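Local coordinates for protein fatty acid synthase 1, isoform A (Drosophila melanogaster, PDB 6FN6) that probably makes long-chain saturated fatty acids from acetyl-CoA and malonyl-CoA with NADPH, this piece being its dehydratase, enoylreductase and ketoreductase region, at residues A723-A728 and L733-T738; Y696-V701 and L783-L788; P411-T416 and T437-L442; P386-L391 and R418-K423. One frame throughout, in Å; residues are numbered along the deposited sequence.

Contact 1: residues A723-A728 and L733-T738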
# COMPACT_ATOMS: atom_id res chain seq x y z
N ALA A 723 -16.13 -23.06 5.49
CA ALA A 723 -16.46 -23.38 4.10
C ALA A 723 -15.19 -23.40 3.27
O ALA A 723 -15.03 -24.24 2.38
CB ALA A 723 -17.45 -22.37 3.55
N ALA A 724 -14.28 -22.47 3.56
CA ALA A 724 -13.02 -22.38 2.83
C ALA A 724 -12.13 -23.60 3.08
O ALA A 724 -11.59 -24.18 2.15
CB ALA A 724 -12.28 -21.11 3.21
N ILE A 725 -12.00 -23.98 4.35
CA ILE A 725 -11.16 -25.11 4.73
C ILE A 725 -11.67 -26.39 4.07
O ILE A 725 -10.89 -27.19 3.57
CB ILE A 725 -11.11 -25.26 6.27
CG1 ILE A 725 -10.47 -24.03 6.91
CG2 ILE A 725 -10.33 -26.52 6.66
CD1 ILE A 725 -10.65 -23.95 8.41
N SER A 726 -12.98 -26.57 4.08
CA SER A 726 -13.59 -27.77 3.51
C SER A 726 -13.29 -27.90 2.02
O SER A 726 -12.85 -28.95 1.55
CB SER A 726 -15.11 -27.75 3.74
OG SER A 726 -15.72 -28.93 3.24
N VAL A 727 -13.53 -26.83 1.27
CA VAL A 727 -13.32 -26.85 -0.17
C VAL A 727 -11.83 -26.99 -0.48
O VAL A 727 -11.45 -27.80 -1.32
CB VAL A 727 -13.90 -25.58 -0.84
CG1 VAL A 727 -13.65 -25.60 -2.34
CG2 VAL A 727 -15.39 -25.47 -0.56
N ALA A 728 -11.01 -26.21 0.21
CA ALA A 728 -9.56 -26.25 -0.01
C ALA A 728 -9.01 -27.66 0.20
O ALA A 728 -8.35 -28.22 -0.68
CB ALA A 728 -8.86 -25.27 0.92
N LEU A 733 -5.24 -28.89 -1.26
CA LEU A 733 -4.25 -27.91 -0.83
C LEU A 733 -3.79 -28.17 0.60
O LEU A 733 -4.50 -28.77 1.40
CB LEU A 733 -4.81 -26.49 -0.93
CG LEU A 733 -4.84 -25.85 -2.32
CD1 LEU A 733 -5.83 -26.54 -3.24
CD2 LEU A 733 -5.15 -24.36 -2.21
N THR A 734 -2.58 -27.72 0.90
CA THR A 734 -2.11 -27.66 2.28
C THR A 734 -2.69 -26.42 2.93
O THR A 734 -2.58 -25.31 2.39
CB THR A 734 -0.57 -27.65 2.36
OG1 THR A 734 -0.05 -28.91 1.91
CG2 THR A 734 -0.09 -27.39 3.78
N VAL A 735 -3.33 -26.60 4.08
CA VAL A 735 -4.06 -25.52 4.72
C VAL A 735 -3.41 -25.05 6.01
O VAL A 735 -3.06 -25.85 6.88
CB VAL A 735 -5.53 -25.94 4.98
CG1 VAL A 735 -6.26 -24.90 5.80
CG2 VAL A 735 -6.25 -26.16 3.66
N PHE A 736 -3.23 -23.73 6.11
CA PHE A 736 -2.88 -23.07 7.36
C PHE A 736 -4.10 -22.26 7.81
O PHE A 736 -4.82 -21.71 6.98
CB PHE A 736 -1.66 -22.18 7.19
CG PHE A 736 -0.39 -22.93 6.89
CD1 PHE A 736 0.43 -23.37 7.91
CD2 PHE A 736 -0.02 -23.20 5.58
CE1 PHE A 736 1.59 -24.07 7.64
CE2 PHE A 736 1.14 -23.90 5.30
CZ PHE A 736 1.95 -24.34 6.34
N THR A 737 -4.33 -22.19 9.12
CA THR A 737 -5.45 -21.40 9.63
C THR A 737 -5.13 -20.72 10.95
O THR A 737 -4.08 -20.94 11.55
CB THR A 737 -6.72 -22.26 9.84
OG1 THR A 737 -6.45 -23.29 10.79
CG2 THR A 737 -7.16 -22.87 8.53
N THR A 738 -6.06 -19.88 11.39
CA THR A 738 -5.97 -19.21 12.68
C THR A 738 -7.32 -19.29 13.40
O THR A 738 -8.36 -19.43 12.76
CB THR A 738 -5.53 -17.75 12.53
OG1 THR A 738 -6.35 -17.10 11.54
CG2 THR A 738 -4.07 -17.68 12.10
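Ile725 lays the outer arm of its side chain across the methyl of Thr737, with Ile725 CD1 3.7 Å from Thr737 CG2 and the two side chains meeting at about a right angle. Strand 710-713, helix 719-731 and strand 734-739 make up a beta-alpha-beta unit of the Rossmann-type nucleotide-binding fold in the enoylreductase, and this contact is its second half, where the helix folds back over the strand that follows it. The helix probably starts from a GxGxxG-type turn, as in related dehydrogenases. Helix and strand segments run nearly antiparallel, at 164°, with their axes 9.2 Å apart at closest approach. Ile725 gains its reach because CG1 stands anti to the carbonyl carbon (chi1 -63°) and CD1 continues the extended line beyond it. Thr737 turns CG2 to meet that arm. One helical turn further on, the short CB of Ala728 meets CG2 of Val735 at 3.9 Å. Val735 also rests on Ile711 of the neighbouring central strand, while Ile725 also touches Phe752; all the touching residues are buried. The polar part lies at the turn, before the strand begins: Leu733 N donates to Ala728 O over 3.2 Å, with an N-H...O angle of 164°.

Contact 2: residues Y696-V701 and L783-L788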
# COMPACT_ATOMS: atom_id res chain seq x y z
N TYR A 696 -16.04 -20.07 -3.28
CA TYR A 696 -15.79 -20.51 -4.64
C TYR A 696 -15.44 -19.34 -5.56
O TYR A 696 -14.60 -19.48 -6.44
CB TYR A 696 -16.99 -21.27 -5.19
CG TYR A 696 -16.97 -22.74 -4.84
CD1 TYR A 696 -16.11 -23.61 -5.49
CD2 TYR A 696 -17.82 -23.26 -3.87
CE1 TYR A 696 -16.08 -24.96 -5.18
CE2 TYR A 696 -17.80 -24.61 -3.55
CZ TYR A 696 -16.93 -25.45 -4.21
OH TYR A 696 -16.90 -26.79 -3.90
N TYR A 697 -16.07 -18.19 -5.34
CA TYR A 697 -15.78 -17.03 -6.17
C TYR A 697 -14.39 -16.49 -5.87
O TYR A 697 -13.75 -15.88 -6.73
CB TYR A 697 -16.82 -15.92 -5.95
CG TYR A 697 -16.49 -14.67 -6.73
CD1 TYR A 697 -16.57 -14.65 -8.11
CD2 TYR A 697 -16.07 -13.51 -6.08
CE1 TYR A 697 -16.26 -13.52 -8.83
CE2 TYR A 697 -15.76 -12.37 -6.80
CZ TYR A 697 -15.86 -12.38 -8.17
OH TYR A 697 -15.55 -11.26 -8.90
N ALA A 698 -13.92 -16.73 -4.65
CA ALA A 698 -12.62 -16.22 -4.22
C ALA A 698 -11.49 -17.19 -4.55
O ALA A 698 -10.50 -16.80 -5.18
CB ALA A 698 -12.64 -15.94 -2.72
N LEU A 699 -11.65 -18.44 -4.14
CA LEU A 699 -10.57 -19.43 -4.25
C LEU A 699 -10.44 -20.02 -5.66
O LEU A 699 -9.33 -20.25 -6.14
CB LEU A 699 -10.79 -20.56 -3.24
CG LEU A 699 -10.92 -20.18 -1.76
CD1 LEU A 699 -10.88 -21.43 -0.90
CD2 LEU A 699 -9.86 -19.18 -1.32
N VAL A 700 -11.57 -20.27 -6.32
CA VAL A 700 -11.55 -20.98 -7.60
C VAL A 700 -11.56 -20.00 -8.77
O VAL A 700 -10.74 -20.11 -9.68
CB VAL A 700 -12.73 -21.97 -7.70
CG1 VAL A 700 -12.78 -22.62 -9.07
CG2 VAL A 700 -12.62 -23.02 -6.62
N VAL A 701 -12.50 -19.06 -8.76
CA VAL A 701 -12.64 -18.14 -9.88
C VAL A 701 -11.50 -17.14 -9.89
O VAL A 701 -10.69 -17.12 -10.81
CB VAL A 701 -14.00 -17.41 -9.84
CG1 VAL A 701 -14.13 -16.43 -11.00
CG2 VAL A 701 -15.14 -18.42 -9.86
N LEU A 783 -1.75 -18.76 -1.62
CA LEU A 783 -2.95 -17.94 -1.50
C LEU A 783 -3.20 -17.57 -0.05
O LEU A 783 -2.88 -18.32 0.87
CB LEU A 783 -4.18 -18.67 -2.05
CG LEU A 783 -4.08 -19.31 -3.43
CD1 LEU A 783 -4.00 -20.83 -3.29
CD2 LEU A 783 -5.26 -18.91 -4.30
N VAL A 784 -3.80 -16.40 0.14
CA VAL A 784 -4.25 -15.97 1.45
C VAL A 784 -5.69 -15.50 1.34
O VAL A 784 -6.00 -14.60 0.55
CB VAL A 784 -3.36 -14.84 2.02
CG1 VAL A 784 -3.84 -14.40 3.40
CG2 VAL A 784 -1.91 -15.30 2.08
N LEU A 785 -6.57 -16.13 2.11
CA LEU A 785 -7.95 -15.68 2.22
C LEU A 785 -8.09 -14.90 3.52
O LEU A 785 -8.15 -15.48 4.60
CB LEU A 785 -8.93 -16.86 2.19
CG LEU A 785 -10.42 -16.50 2.20
CD1 LEU A 785 -10.81 -15.74 0.94
CD2 LEU A 785 -11.26 -17.75 2.37
N ASN A 786 -8.12 -13.57 3.40
CA ASN A 786 -8.01 -12.70 4.57
C ASN A 786 -9.32 -11.98 4.92
O ASN A 786 -9.97 -11.40 4.04
CB ASN A 786 -6.91 -11.67 4.35
CG ASN A 786 -6.65 -10.82 5.57
OD1 ASN A 786 -6.57 -11.33 6.69
ND2 ASN A 786 -6.53 -9.52 5.37
N SER A 787 -9.68 -12.01 6.20
CA SER A 787 -10.78 -11.21 6.73
C SER A 787 -10.29 -10.38 7.92
O SER A 787 -11.08 -9.73 8.60
CB SER A 787 -11.96 -12.09 7.14
OG SER A 787 -11.56 -13.07 8.08
N LEU A 788 -8.99 -10.44 8.18
CA LEU A 788 -8.36 -9.65 9.24
C LEU A 788 -7.94 -8.29 8.68
O LEU A 788 -7.98 -8.09 7.47
CB LEU A 788 -7.15 -10.39 9.83
CG LEU A 788 -7.42 -11.39 10.96
CD1 LEU A 788 -8.61 -12.29 10.66
CD2 LEU A 788 -6.18 -12.22 11.22
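Leu785 spreads its two methyls over successive residues of helix 689-702. CD1 reaches Ala698 CB at 4.1 Å, and CD2 reaches Leu699 CD2 at 4.2 Å. Strand 781-786 is an inner strand of the parallel Rossmann-type sheet in the enoylreductase, and the helix covers one face of it. The fork is aimed by the first torsion of Leu785, which sets CG opposite the backbone N (chi1 -176°), while Leu699 arrives at about a right angle, its CG opposite the carbonyl carbon. These three residues form the close-packed part. Around them the fit slackens: Leu783 also faces the helix, yet its side chain stays 4.7 Å away and settles against Ile711 of the adjoining strand. Val700, whose CB points away from the strand, is partly exposed and leans on Leu853 of helix 844-860. The helix widens here into a pi-type turn, where Tyr696 O takes both Val700 N at 3.1 Å and Val701 N at 3.2 Å. Polar groups gather at the margins. Asn786 closes an Asx turn, its OD1 accepting from Leu788 N at 3.0 Å, the donor lying well above the amide carbonyl plane, and its ND2 also binds Glu808. On the helix, Tyr697 OH bonds to Asn828 of the second subunit. With methyl groups alone meeting at the centre, helix and sheet are held here by dispersion and by exclusion of water, without the directional demands of polar bonds.

Contact 3: residues P411-T416 and T437-L442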
# COMPACT_ATOMS: atom_id res chain seq x y z
N PRO A 411 -72.44 0.24 45.24
CA PRO A 411 -73.59 0.01 46.12
C PRO A 411 -73.78 1.13 47.14
O PRO A 411 -74.90 1.61 47.32
CB PRO A 411 -73.26 -1.32 46.81
CG PRO A 411 -71.81 -1.53 46.59
CD PRO A 411 -71.50 -0.89 45.28
N THR A 412 -72.70 1.55 47.80
CA THR A 412 -72.78 2.60 48.81
C THR A 412 -73.17 3.94 48.19
O THR A 412 -74.02 4.65 48.71
CB THR A 412 -71.45 2.76 49.57
OG1 THR A 412 -70.40 3.07 48.64
CG2 THR A 412 -71.11 1.49 50.33
N TYR A 413 -72.53 4.28 47.07
CA TYR A 413 -72.78 5.55 46.42
C TYR A 413 -74.26 5.71 46.07
O TYR A 413 -74.80 6.82 46.10
CB TYR A 413 -71.93 5.70 45.16
CG TYR A 413 -72.26 6.93 44.36
CD1 TYR A 413 -72.02 8.20 44.88
CD2 TYR A 413 -72.84 6.84 43.10
CE1 TYR A 413 -72.33 9.34 44.16
CE2 TYR A 413 -73.16 7.97 42.38
CZ TYR A 413 -72.90 9.22 42.91
OH TYR A 413 -73.21 10.35 42.19
N THR A 414 -74.90 4.60 45.74
CA THR A 414 -76.30 4.61 45.33
C THR A 414 -77.25 4.81 46.51
O THR A 414 -78.15 5.64 46.45
CB THR A 414 -76.67 3.31 44.60
OG1 THR A 414 -75.80 3.12 43.47
CG2 THR A 414 -78.12 3.36 44.11
N LYS A 415 -77.06 4.04 47.58
CA LYS A 415 -78.02 4.02 48.67
C LYS A 415 -77.92 5.25 49.57
O LYS A 415 -78.91 5.67 50.16
CB LYS A 415 -77.85 2.75 49.52
CG LYS A 415 -76.48 2.57 50.15
CD LYS A 415 -76.39 1.24 50.90
CE LYS A 415 -75.01 1.00 51.49
NZ LYS A 415 -74.56 2.11 52.38
N THR A 416 -76.72 5.82 49.68
CA THR A 416 -76.53 6.99 50.54
C THR A 416 -75.64 8.06 49.90
O THR A 416 -75.68 9.22 50.30
CB THR A 416 -75.91 6.59 51.89
OG1 THR A 416 -74.74 5.79 51.67
CG2 THR A 416 -76.91 5.80 52.72
N THR A 437 -69.45 -2.28 40.95
CA THR A 437 -69.10 -2.08 42.36
C THR A 437 -68.28 -0.82 42.61
O THR A 437 -67.98 -0.51 43.77
CB THR A 437 -68.32 -3.29 42.95
OG1 THR A 437 -67.21 -3.64 42.12
CG2 THR A 437 -69.24 -4.50 43.11
N ARG A 438 -67.90 -0.10 41.56
CA ARG A 438 -67.16 1.15 41.75
C ARG A 438 -67.51 2.18 40.68
O ARG A 438 -67.90 1.83 39.56
CB ARG A 438 -65.65 0.91 41.75
CG ARG A 438 -65.12 0.29 43.03
CD ARG A 438 -63.64 0.57 43.23
NE ARG A 438 -63.20 0.22 44.57
CZ ARG A 438 -63.20 1.05 45.61
NH1 ARG A 438 -63.65 2.30 45.48
NH2 ARG A 438 -62.78 0.63 46.80
N VAL A 439 -67.38 3.45 41.04
CA VAL A 439 -67.75 4.55 40.15
C VAL A 439 -66.91 5.79 40.45
O VAL A 439 -66.57 6.06 41.60
CB VAL A 439 -69.26 4.87 40.28
CG1 VAL A 439 -69.61 5.27 41.71
CG2 VAL A 439 -69.67 5.96 39.29
N LEU A 440 -66.56 6.53 39.40
CA LEU A 440 -65.88 7.81 39.58
C LEU A 440 -66.90 8.94 39.44
O LEU A 440 -67.57 9.07 38.41
CB LEU A 440 -64.75 7.98 38.56
CG LEU A 440 -63.79 9.15 38.79
CD1 LEU A 440 -62.99 8.97 40.08
CD2 LEU A 440 -62.86 9.34 37.60
N VAL A 441 -67.02 9.76 40.48
CA VAL A 441 -68.02 10.82 40.52
C VAL A 441 -67.35 12.19 40.51
O VAL A 441 -66.50 12.48 41.35
CB VAL A 441 -68.94 10.67 41.75
CG1 VAL A 441 -70.04 11.71 41.73
CG2 VAL A 441 -69.54 9.27 41.80
N LEU A 442 -67.75 13.02 39.56
CA LEU A 442 -67.31 14.41 39.53
C LEU A 442 -68.44 15.30 40.05
O LEU A 442 -69.52 15.37 39.44
CB LEU A 442 -66.89 14.81 38.12
CG LEU A 442 -66.24 16.19 37.97
CD1 LEU A 442 -64.91 16.26 38.69
CD2 LEU A 442 -66.07 16.55 36.51
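Tyr413 swings its ring toward Val439 and Val441 by placing CG opposite the backbone N (chi1 173°) and then turning the ring plane with chi2 at 66°, so that one broad face looks at the strand. Helix 410-423 leads from strand 402-409 into a final antiparallel hairpin, 426-433 with 438-445. This topology is that of a class I methyltransferase-like fold, consistent with the pseudo-methyltransferase domain of animal fatty acid synthases. Val441 and Tyr413 approach from opposite directions. The valine sets CG2 over the ring in a CH-pi contact, 3.8 Å from the ring centroid and 20° off the normal, displaced toward the rim with CZ as its nearest ring atom. Val439 crosses the tyrosine at about a right angle; its CG1, held between its own backbone N and carbonyl carbon, comes obliquely to the ring and lies 3.9 Å from Tyr413 CD2. Two branched residues on the same side of the strand thus line the tyrosine, Val439 near CG and CD2, Val441 toward CZ and OH. At the start of the helix the fit is looser and more exposed: Pro411 CD stands 3.8 Å from Thr437 O, beside the turn that ends the hairpin loop. Further along, Thr412 O is gripped twice, by Thr416 N at 3.1 Å and by Thr416 OG1 at 3.3 Å. The polar end of the tyrosine is held by the partner strand of the hairpin: Tyr413 OH bonds to Glu431 OE2 of strand 426-433, while Tyr413 OH also touches Val441 CG1 at 3.5 Å.

Contact 4: residues P386-L391 and R418-K423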
# COMPACT_ATOMS: atom_id res chain seq x y z
N PRO A 386 -68.22 7.21 57.83
CA PRO A 386 -69.38 7.38 58.72
C PRO A 386 -69.65 8.84 59.05
O PRO A 386 -70.81 9.24 59.17
CB PRO A 386 -68.96 6.60 59.98
CG PRO A 386 -67.47 6.68 59.98
CD PRO A 386 -67.05 6.66 58.54
N ASP A 387 -68.59 9.63 59.20
CA ASP A 387 -68.72 11.05 59.48
C ASP A 387 -68.55 11.87 58.21
O ASP A 387 -67.81 11.49 57.30
CB ASP A 387 -67.70 11.49 60.54
CG ASP A 387 -66.27 11.17 60.14
OD1 ASP A 387 -65.89 11.44 58.98
OD2 ASP A 387 -65.52 10.65 60.99
N THR A 388 -69.26 13.00 58.14
CA THR A 388 -69.25 13.85 56.95
C THR A 388 -68.11 14.87 57.02
O THR A 388 -67.92 15.65 56.09
CB THR A 388 -70.58 14.60 56.79
OG1 THR A 388 -70.71 15.58 57.83
CG2 THR A 388 -71.76 13.64 56.87
N LYS A 389 -67.37 14.86 58.11
CA LYS A 389 -66.33 15.85 58.35
C LYS A 389 -65.28 15.84 57.24
O LYS A 389 -64.77 16.90 56.85
CB LYS A 389 -65.69 15.63 59.72
CG LYS A 389 -66.55 16.15 60.87
CD LYS A 389 -66.09 15.62 62.22
CE LYS A 389 -66.95 16.19 63.33
NZ LYS A 389 -66.62 15.61 64.66
N THR A 390 -64.95 14.66 56.74
CA THR A 390 -63.99 14.53 55.64
C THR A 390 -64.52 15.29 54.42
O THR A 390 -63.79 16.07 53.80
CB THR A 390 -63.75 13.06 55.27
OG1 THR A 390 -63.31 12.33 56.42
CG2 THR A 390 -62.69 12.94 54.18
N LEU A 391 -65.78 15.07 54.10
CA LEU A 391 -66.43 15.76 52.99
C LEU A 391 -66.48 17.26 53.21
O LEU A 391 -66.14 18.05 52.33
CB LEU A 391 -67.84 15.21 52.78
CG LEU A 391 -68.71 15.92 51.73
CD1 LEU A 391 -68.08 15.83 50.35
CD2 LEU A 391 -70.11 15.34 51.72
N ARG A 418 -75.44 9.65 46.86
CA ARG A 418 -76.03 10.78 46.16
C ARG A 418 -76.75 11.72 47.13
O ARG A 418 -76.65 12.94 47.01
CB ARG A 418 -77.01 10.31 45.08
CG ARG A 418 -76.34 9.64 43.90
CD ARG A 418 -77.33 9.46 42.76
NE ARG A 418 -76.72 8.81 41.60
CZ ARG A 418 -76.85 7.52 41.29
NH1 ARG A 418 -77.57 6.71 42.06
NH2 ARG A 418 -76.25 7.04 40.21
N ALA A 419 -77.46 11.14 48.09
CA ALA A 419 -78.19 11.92 49.07
C ALA A 419 -77.22 12.81 49.85
O ALA A 419 -77.53 13.97 50.14
CB ALA A 419 -78.95 11.02 50.03
N LEU A 420 -76.05 12.27 50.16
CA LEU A 420 -75.05 13.00 50.92
C LEU A 420 -74.55 14.20 50.13
O LEU A 420 -74.35 15.28 50.69
CB LEU A 420 -73.89 12.07 51.31
CG LEU A 420 -72.89 12.57 52.35
CD1 LEU A 420 -73.59 12.96 53.65
CD2 LEU A 420 -71.84 11.51 52.62
N LEU A 421 -74.34 14.02 48.82
CA LEU A 421 -73.94 15.11 47.95
C LEU A 421 -75.07 16.13 47.86
O LEU A 421 -74.85 17.34 47.91
CB LEU A 421 -73.56 14.61 46.55
CG LEU A 421 -72.25 13.82 46.41
CD1 LEU A 421 -72.11 13.26 45.00
CD2 LEU A 421 -71.05 14.69 46.76
N THR A 422 -76.30 15.63 47.72
CA THR A 422 -77.47 16.49 47.66
C THR A 422 -77.61 17.24 48.98
O THR A 422 -77.91 18.43 49.01
CB THR A 422 -78.76 15.68 47.38
OG1 THR A 422 -78.62 14.96 46.15
CG2 THR A 422 -79.97 16.61 47.27
N LYS A 423 -77.38 16.53 50.08
CA LYS A 423 -77.49 17.11 51.41
C LYS A 423 -76.57 18.31 51.58
O LYS A 423 -76.93 19.28 52.24
CB LYS A 423 -77.16 16.05 52.47
CG LYS A 423 -77.07 16.59 53.90
CD LYS A 423 -76.67 15.49 54.86
CE LYS A 423 -76.46 16.02 56.27
NZ LYS A 423 -75.89 14.98 57.16
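Leu391 and Leu420 point at each other tip to tip, Leu391 CD2 ending 4.0 Å from Leu420 CG. They join two successive helices of what appears to be a methyltransferase-like fold, 389-395 and 410-423, which flank strand 402-409 in the sequence and both rest on it, through Leu391 on Leu404 and Leu421 on Leu406. Each leucine holds CG opposite its backbone N (chi1 174° in Leu391, -167° in Leu420), which directs each side chain toward the other helix. Thr388, just before its helix, meets Leu420 on a slant instead, and its methyl CG2 lies 3.8 Å from Leu420 CD1. Leu420 thus meets Leu391 at its branch point CG and Thr388 at CD1. Thr388 turns its hydroxyl elsewhere, making a weak hydrogen bond to Glu392. Phe424, just after the second helix, lies against both Thr388 and Leu391. Toward the surface, Lys423 runs out fully extended and passes NZ within 4.4 Å of Thr388 CG2, a loose contact at the margin. On the far side of helix 410-423, Arg418 pairs with Glu431 in a salt bridge, and its carbonyl O takes two donors from one residue: Thr422 N at 2.8 Å and Thr422 OG1 at 2.9 Å, the hydroxyl approaching from above the carbonyl plane.

From the N terminus, 386-391 opens contact 4 and 411-416 opens contact 3 before 418-423 closes the first and 437-442 the second, so the two loops cross. Both use helix 410-423, and Leu421 CD1 bridges them by touching Tyr413 CE1 and Val441 CG1, tying the neighbouring helices and the last hairpin of the apparently methyltransferase-like domain together. Contacts 1 and 2 come later, in the enoylreductase: contact 2 opens at 696-701, contact 1 opens and closes within its span, and 783-788 completes it. Ala724 CB packs 3.6 Å from Leu785 CD2, linking both to one parallel sheet. The centres of contacts 1 and 3 lie about 80 Å apart.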